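Local coordinates for protein phosphoribosylamine--glycine ligase (Thermotoga maritima, PDB 1VKZ) that catalyses the ATP-dependent joining of glycine to 5-phospho-beta-D-ribosylamine, forming glycinamide ribonucleotide in the de novo purine pathway, at residues S91-L103 with T255-F269. Residues are numbered along the deposited sequence; the frame is centred on the assembly and turned at random.
Sequences SNVFGPVKEVARL and TLWGVEKEGYAYRGF
Phe94, Pro96 and Val100 meet Gly268, Tyr266 and Val259 in a largely apolar, mostly buried contact between the N-terminal, Rossmann-like part of the chain and the ATP-grasp part. Segment 91-103 runs as a loop into helix 98-105; segment 255-269 carries the last turns of helix 242-261 and leads into strand 269-277. No direct hydrogen bond joins them. With chi1 at -175° the Phe94 ring swings across to lie flat on the backbone of Gly268, whose CA stands 3.5 Å from the ring centroid in a CH-pi contact. The same ring turns its edge to the face of Phe269, a T-shaped pair with planes at 77°; Val310 of helix 303-315 touches both rings. Beside them Gly95 and Gly268 bring their CA atoms to 4.0 Å, so the two backbones pass in close contact. Pro96 CB makes a CH-pi contact over one face of the Tyr266 ring, offset toward the rim and 4.3 Å from its centroid, while Val100 CG1 comes obliquely to Tyr266 CD2 at 3.3 Å, a tight approach. A Schellman motif at Gly263 follows helix 242-261, turning the chain so that Tyr264 reaches back over helix 98-105. There Val100 CG2 meets Tyr264 CB and Val259 CG1, Glu99 CB sits over the tyrosine ring face, offset toward its rim, and Leu103 CD1 reaches Val259 CG2 at 4.2 Å. Two waters bridge the segments: one donates to Ala265 O and accepts from Val97 N at 2.9 Å, the other donates to Ser91 O and Val93 O and takes a weak bond from Arg267 NH1. NH2 of that guanidinium is bonded to Tyr314 O. The Tyr266 side chain is about 7 Å from that of Asn287, a predicted magnesium ligand.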
loop_
_atom_site.group_PDB
_atom_site.type_symbol
_atom_site.label_atom_id
_atom_site.label_comp_id
_atom_site.label_asym_id
_atom_site.label_seq_id
_atom_site.Cartn_x
_atom_site.Cartn_y
_atom_site.Cartn_z
ATOM N N SER A 91 -11.125 1.044 -20.139
ATOM C CA SER A 91 -10.351 -0.217 -20.278
ATOM C C SER A 91 -8.801 -0.050 -20.243
ATOM O O SER A 91 -8.051 -1.009 -20.127
ATOM C CB SER A 91 -10.778 -0.921 -21.556
ATOM O OG SER A 91 -10.986 0.000 -22.615
ATOM N N ASN A 92 -8.365 1.192 -20.372
ATOM C CA ASN A 92 -6.981 1.635 -20.231
ATOM C C ASN A 92 -6.287 1.409 -18.905
ATOM O O ASN A 92 -5.042 1.343 -18.780
ATOM C CB ASN A 92 -7.013 3.162 -20.364
ATOM C CG ASN A 92 -6.456 3.594 -21.593
ATOM O OD1 ASN A 92 -6.633 2.933 -22.587
ATOM N ND2 ASN A 92 -5.726 4.694 -21.570
ATOM N N VAL A 93 -7.111 1.451 -17.887
ATOM C CA VAL A 93 -6.625 1.561 -16.534
ATOM C C VAL A 93 -6.424 0.181 -15.930
ATOM O O VAL A 93 -7.316 -0.652 -15.944
ATOM C CB VAL A 93 -7.583 2.445 -15.709
ATOM C CG1 VAL A 93 -7.120 2.544 -14.289
ATOM C CG2 VAL A 93 -7.701 3.848 -16.381
ATOM N N PHE A 94 -5.222 -0.074 -15.452
ATOM C CA PHE A 94 -4.892 -1.384 -14.971
ATOM C C PHE A 94 -5.214 -1.438 -13.469
ATOM O O PHE A 94 -4.354 -1.381 -12.624
ATOM C CB PHE A 94 -3.427 -1.752 -15.288
ATOM C CG PHE A 94 -3.065 -3.176 -14.892
ATOM C CD1 PHE A 94 -3.849 -4.243 -15.322
ATOM C CD2 PHE A 94 -2.005 -3.433 -14.044
ATOM C CE1 PHE A 94 -3.543 -5.535 -14.939
ATOM C CE2 PHE A 94 -1.678 -4.720 -13.680
ATOM C CZ PHE A 94 -2.450 -5.774 -14.123
ATOM N N GLY A 95 -6.494 -1.525 -13.175
ATOM C CA GLY A 95 -6.954 -1.581 -11.855
ATOM C C GLY A 95 -8.416 -1.815 -11.908
ATOM O O GLY A 95 -9.017 -1.571 -12.911
ATOM N N PRO A 96 -8.999 -2.306 -10.822
ATOM C CA PRO A 96 -10.357 -2.807 -10.873
ATOM C C PRO A 96 -11.406 -1.705 -10.957
ATOM O O PRO A 96 -11.150 -0.583 -10.508
ATOM C CB PRO A 96 -10.464 -3.569 -9.558
ATOM C CG PRO A 96 -9.573 -2.886 -8.672
ATOM C CD PRO A 96 -8.420 -2.439 -9.471
ATOM N N VAL A 97 -12.574 -2.033 -11.504
ATOM C CA VAL A 97 -13.731 -1.115 -11.475
ATOM C C VAL A 97 -14.202 -0.799 -10.066
ATOM O O VAL A 97 -13.874 -1.515 -9.142
ATOM C CB VAL A 97 -14.943 -1.665 -12.289
ATOM C CG1 VAL A 97 -14.564 -1.880 -13.753
ATOM C CG2 VAL A 97 -15.508 -2.937 -11.702
ATOM N N LYS A 98 -14.978 0.276 -9.915
ATOM C CA LYS A 98 -15.499 0.745 -8.619
ATOM C C LYS A 98 -16.112 -0.370 -7.772
ATOM O O LYS A 98 -15.880 -0.447 -6.535
ATOM C CB LYS A 98 -16.617 1.758 -8.807
ATOM C CG LYS A 98 -16.214 3.144 -9.222
ATOM C CD LYS A 98 -17.327 4.220 -8.877
ATOM C CE LYS A 98 -18.748 3.887 -9.426
ATOM N NZ LYS A 98 -18.992 4.243 -10.884
ATOM N N GLU A 99 -16.925 -1.200 -8.424
ATOM C CA GLU A 99 -17.643 -2.255 -7.732
ATOM C C GLU A 99 -16.697 -3.232 -7.064
ATOM O O GLU A 99 -16.994 -3.750 -6.022
ATOM C CB GLU A 99 -18.581 -2.996 -8.694
ATOM C CG GLU A 99 -19.752 -2.145 -9.193
ATOM C CD GLU A 99 -19.508 -1.403 -10.531
ATOM O OE1 GLU A 99 -18.342 -1.148 -10.955
ATOM O OE2 GLU A 99 -20.525 -1.069 -11.177
ATOM N N VAL A 100 -15.557 -3.490 -7.683
ATOM C CA VAL A 100 -14.615 -4.483 -7.175
ATOM C C VAL A 100 -13.788 -3.832 -6.087
ATOM O O VAL A 100 -13.468 -4.482 -5.085
ATOM C CB VAL A 100 -13.672 -5.021 -8.261
ATOM C CG1 VAL A 100 -12.705 -5.980 -7.671
ATOM C CG2 VAL A 100 -14.441 -5.699 -9.348
ATOM N N ALA A 101 -13.476 -2.549 -6.300
ATOM C CA ALA A 101 -12.704 -1.752 -5.346
ATOM C C ALA A 101 -13.439 -1.466 -4.022
ATOM O O ALA A 101 -12.798 -1.007 -3.075
ATOM C CB ALA A 101 -12.243 -0.441 -5.998
ATOM N N ARG A 102 -14.752 -1.731 -3.959
ATOM C CA ARG A 102 -15.487 -1.819 -2.669
ATOM C C ARG A 102 -14.846 -2.800 -1.695
ATOM O O ARG A 102 -15.073 -2.739 -0.487
ATOM C CB ARG A 102 -16.896 -2.340 -2.856
ATOM C CG ARG A 102 -17.791 -1.554 -3.659
ATOM C CD ARG A 102 -19.196 -2.114 -3.573
ATOM N NE ARG A 102 -19.857 -1.688 -2.332
ATOM C CZ ARG A 102 -20.928 -2.261 -1.791
ATOM N NH1 ARG A 102 -21.493 -3.322 -2.358
ATOM N NH2 ARG A 102 -21.428 -1.766 -0.661
ATOM N N LEU A 103 -14.091 -3.748 -2.223
ATOM C CA LEU A 103 -13.343 -4.644 -1.399
ATOM C C LEU A 103 -12.402 -3.865 -0.493
ATOM O O LEU A 103 -12.203 -4.291 0.652
ATOM C CB LEU A 103 -12.552 -5.616 -2.259
ATOM C CG LEU A 103 -13.320 -6.716 -2.949
ATOM C CD1 LEU A 103 -12.321 -7.585 -3.677
ATOM C CD2 LEU A 103 -14.108 -7.568 -1.988
ATOM N N THR A 255 -10.871 -15.350 -3.361
ATOM C CA THR A 255 -11.169 -13.926 -3.561
ATOM C C THR A 255 -11.454 -13.604 -5.010
ATOM O O THR A 255 -12.403 -12.888 -5.318
ATOM C CB THR A 255 -9.998 -13.073 -3.076
ATOM O OG1 THR A 255 -9.823 -13.249 -1.663
ATOM C CG2 THR A 255 -10.303 -11.576 -3.222
ATOM N N LEU A 256 -10.635 -14.120 -5.909
ATOM C CA LEU A 256 -10.854 -13.886 -7.335
ATOM C C LEU A 256 -12.075 -14.599 -7.882
ATOM O O LEU A 256 -12.792 -14.050 -8.744
ATOM C CB LEU A 256 -9.610 -14.257 -8.122
ATOM C CG LEU A 256 -8.433 -13.401 -7.680
ATOM C CD1 LEU A 256 -7.174 -13.798 -8.410
ATOM C CD2 LEU A 256 -8.780 -11.930 -7.878
ATOM N N TRP A 257 -12.315 -15.821 -7.416
ATOM C CA TRP A 257 -13.553 -16.536 -7.758
ATOM C C TRP A 257 -14.762 -15.712 -7.310
ATOM O O TRP A 257 -15.701 -15.499 -8.101
ATOM C CB TRP A 257 -13.575 -17.953 -7.169
ATOM C CG TRP A 257 -14.929 -18.557 -7.090
ATOM C CD1 TRP A 257 -15.576 -18.970 -5.965
ATOM C CD2 TRP A 257 -15.825 -18.785 -8.175
ATOM N NE1 TRP A 257 -16.822 -19.448 -6.280
ATOM C CE2 TRP A 257 -17.002 -19.339 -7.637
ATOM C CE3 TRP A 257 -15.764 -18.550 -9.561
ATOM C CZ2 TRP A 257 -18.097 -19.680 -8.433
ATOM C CZ3 TRP A 257 -16.857 -18.880 -10.351
ATOM C CH2 TRP A 257 -17.998 -19.439 -9.788
ATOM N N GLY A 258 -14.726 -15.222 -6.071
ATOM C CA GLY A 258 -15.816 -14.427 -5.547
ATOM C C GLY A 258 -16.105 -13.208 -6.400
ATOM O O GLY A 258 -17.262 -12.911 -6.675
ATOM N N VAL A 259 -15.060 -12.516 -6.856
ATOM C CA VAL A 259 -15.225 -11.374 -7.797
ATOM C C VAL A 259 -15.903 -11.816 -9.093
ATOM O O VAL A 259 -16.814 -11.136 -9.594
ATOM C CB VAL A 259 -13.881 -10.695 -8.153
ATOM C CG1 VAL A 259 -14.103 -9.521 -9.123
ATOM C CG2 VAL A 259 -13.142 -10.195 -6.904
ATOM N N GLU A 260 -15.458 -12.938 -9.653
ATOM C CA GLU A 260 -16.050 -13.438 -10.884
ATOM C C GLU A 260 -17.495 -13.818 -10.636
ATOM O O GLU A 260 -18.351 -13.459 -11.413
ATOM C CB GLU A 260 -15.293 -14.637 -11.442
ATOM C CG GLU A 260 -14.232 -14.298 -12.484
ATOM C CD GLU A 260 -13.795 -15.535 -13.291
ATOM O OE1 GLU A 260 -14.359 -16.665 -13.098
ATOM O OE2 GLU A 260 -12.875 -15.372 -14.135
ATOM N N LYS A 261 -17.765 -14.535 -9.551
ATOM C CA LYS A 261 -19.125 -14.860 -9.223
ATOM C C LYS A 261 -20.029 -13.621 -8.955
ATOM O O LYS A 261 -21.239 -13.680 -9.183
ATOM C CB LYS A 261 -19.189 -15.858 -8.067
ATOM C CG LYS A 261 -20.601 -16.436 -7.876
ATOM C CD LYS A 261 -20.597 -17.932 -7.878
ATOM C CE LYS A 261 -21.988 -18.473 -7.826
ATOM N NZ LYS A 261 -22.717 -18.080 -6.596
ATOM N N GLU A 262 -19.453 -12.498 -8.508
ATOM C CA GLU A 262 -20.230 -11.234 -8.455
ATOM C C GLU A 262 -20.457 -10.592 -9.841
ATOM O O GLU A 262 -21.229 -9.645 -9.959
ATOM C CB GLU A 262 -19.604 -10.207 -7.483
ATOM C CG GLU A 262 -19.761 -10.540 -6.001
ATOM C CD GLU A 262 -21.182 -10.908 -5.604
ATOM O OE1 GLU A 262 -22.132 -10.384 -6.233
ATOM O OE2 GLU A 262 -21.363 -11.730 -4.671
ATOM N N GLY A 263 -19.806 -11.106 -10.882
ATOM C CA GLY A 263 -20.075 -10.702 -12.255
ATOM C C GLY A 263 -19.000 -9.833 -12.864
ATOM O O GLY A 263 -19.140 -9.352 -13.993
ATOM N N TYR A 264 -17.927 -9.641 -12.118
ATOM C CA TYR A 264 -16.870 -8.697 -12.449
ATOM C C TYR A 264 -15.584 -9.449 -12.646
ATOM O O TYR A 264 -15.519 -10.627 -12.302
ATOM C CB TYR A 264 -16.759 -7.694 -11.302
ATOM C CG TYR A 264 -18.080 -6.991 -11.120
ATOM C CD1 TYR A 264 -18.461 -6.001 -11.996
ATOM C CD2 TYR A 264 -18.962 -7.352 -10.112
ATOM C CE1 TYR A 264 -19.673 -5.362 -11.875
ATOM C CE2 TYR A 264 -20.186 -6.705 -9.972
ATOM C CZ TYR A 264 -20.533 -5.706 -10.867
ATOM O OH TYR A 264 -21.741 -5.036 -10.797
ATOM N N ALA A 265 -14.575 -8.784 -13.207
ATOM C CA ALA A 265 -13.250 -9.374 -13.385
ATOM C C ALA A 265 -12.227 -8.445 -12.799
ATOM O O ALA A 265 -12.208 -7.278 -13.105
ATOM C CB ALA A 265 -12.940 -9.613 -14.854
ATOM N N TYR A 266 -11.361 -8.977 -11.950
ATOM C CA TYR A 266 -10.347 -8.179 -11.277
ATOM C C TYR A 266 -9.159 -8.065 -12.184
ATOM O O TYR A 266 -8.625 -9.067 -12.634
ATOM C CB TYR A 266 -9.918 -8.825 -9.985
ATOM C CG TYR A 266 -9.157 -7.910 -9.099
ATOM C CD1 TYR A 266 -7.839 -7.540 -9.383
ATOM C CD2 TYR A 266 -9.715 -7.440 -7.931
ATOM C CE1 TYR A 266 -7.122 -6.695 -8.518
ATOM C CE2 TYR A 266 -9.012 -6.606 -7.087
ATOM C CZ TYR A 266 -7.730 -6.241 -7.397
ATOM O OH TYR A 266 -7.089 -5.414 -6.542
ATOM N N ARG A 267 -8.769 -6.821 -12.444
ATOM C CA ARG A 267 -7.605 -6.500 -13.245
ATOM C C ARG A 267 -6.809 -5.557 -12.398
ATOM O O ARG A 267 -7.364 -4.592 -11.887
ATOM C CB ARG A 267 -8.040 -5.772 -14.517
ATOM C CG ARG A 267 -9.241 -6.398 -15.244
ATOM C CD ARG A 267 -9.249 -6.142 -16.743
ATOM N NE ARG A 267 -8.077 -6.797 -17.323
ATOM C CZ ARG A 267 -7.058 -6.199 -17.920
ATOM N NH1 ARG A 267 -7.008 -4.886 -18.109
ATOM N NH2 ARG A 267 -6.072 -6.941 -18.355
ATOM N N GLY A 268 -5.516 -5.813 -12.252
ATOM C CA GLY A 268 -4.650 -4.886 -11.533
ATOM C C GLY A 268 -3.814 -5.524 -10.462
ATOM O O GLY A 268 -3.279 -6.590 -10.644
ATOM N N PHE A 269 -3.689 -4.848 -9.338
ATOM C CA PHE A 269 -2.888 -5.328 -8.238
ATOM C C PHE A 269 -3.835 -5.592 -7.091
ATOM O O PHE A 269 -4.741 -4.787 -6.825
ATOM C CB PHE A 269 -1.856 -4.268 -7.805
ATOM C CG PHE A 269 -1.006 -3.780 -8.907
ATOM C CD1 PHE A 269 0.076 -4.496 -9.308
ATOM C CD2 PHE A 269 -1.312 -2.623 -9.574
ATOM C CE1 PHE A 269 0.840 -4.065 -10.304
ATOM C CE2 PHE A 269 -0.561 -2.208 -10.584
ATOM C CZ PHE A 269 0.527 -2.925 -10.954
HETATM O O HOH W 1 -7.906 -2.374 -18.034
HETATM O O HOH W 2 -12.081 -4.827 -12.288
#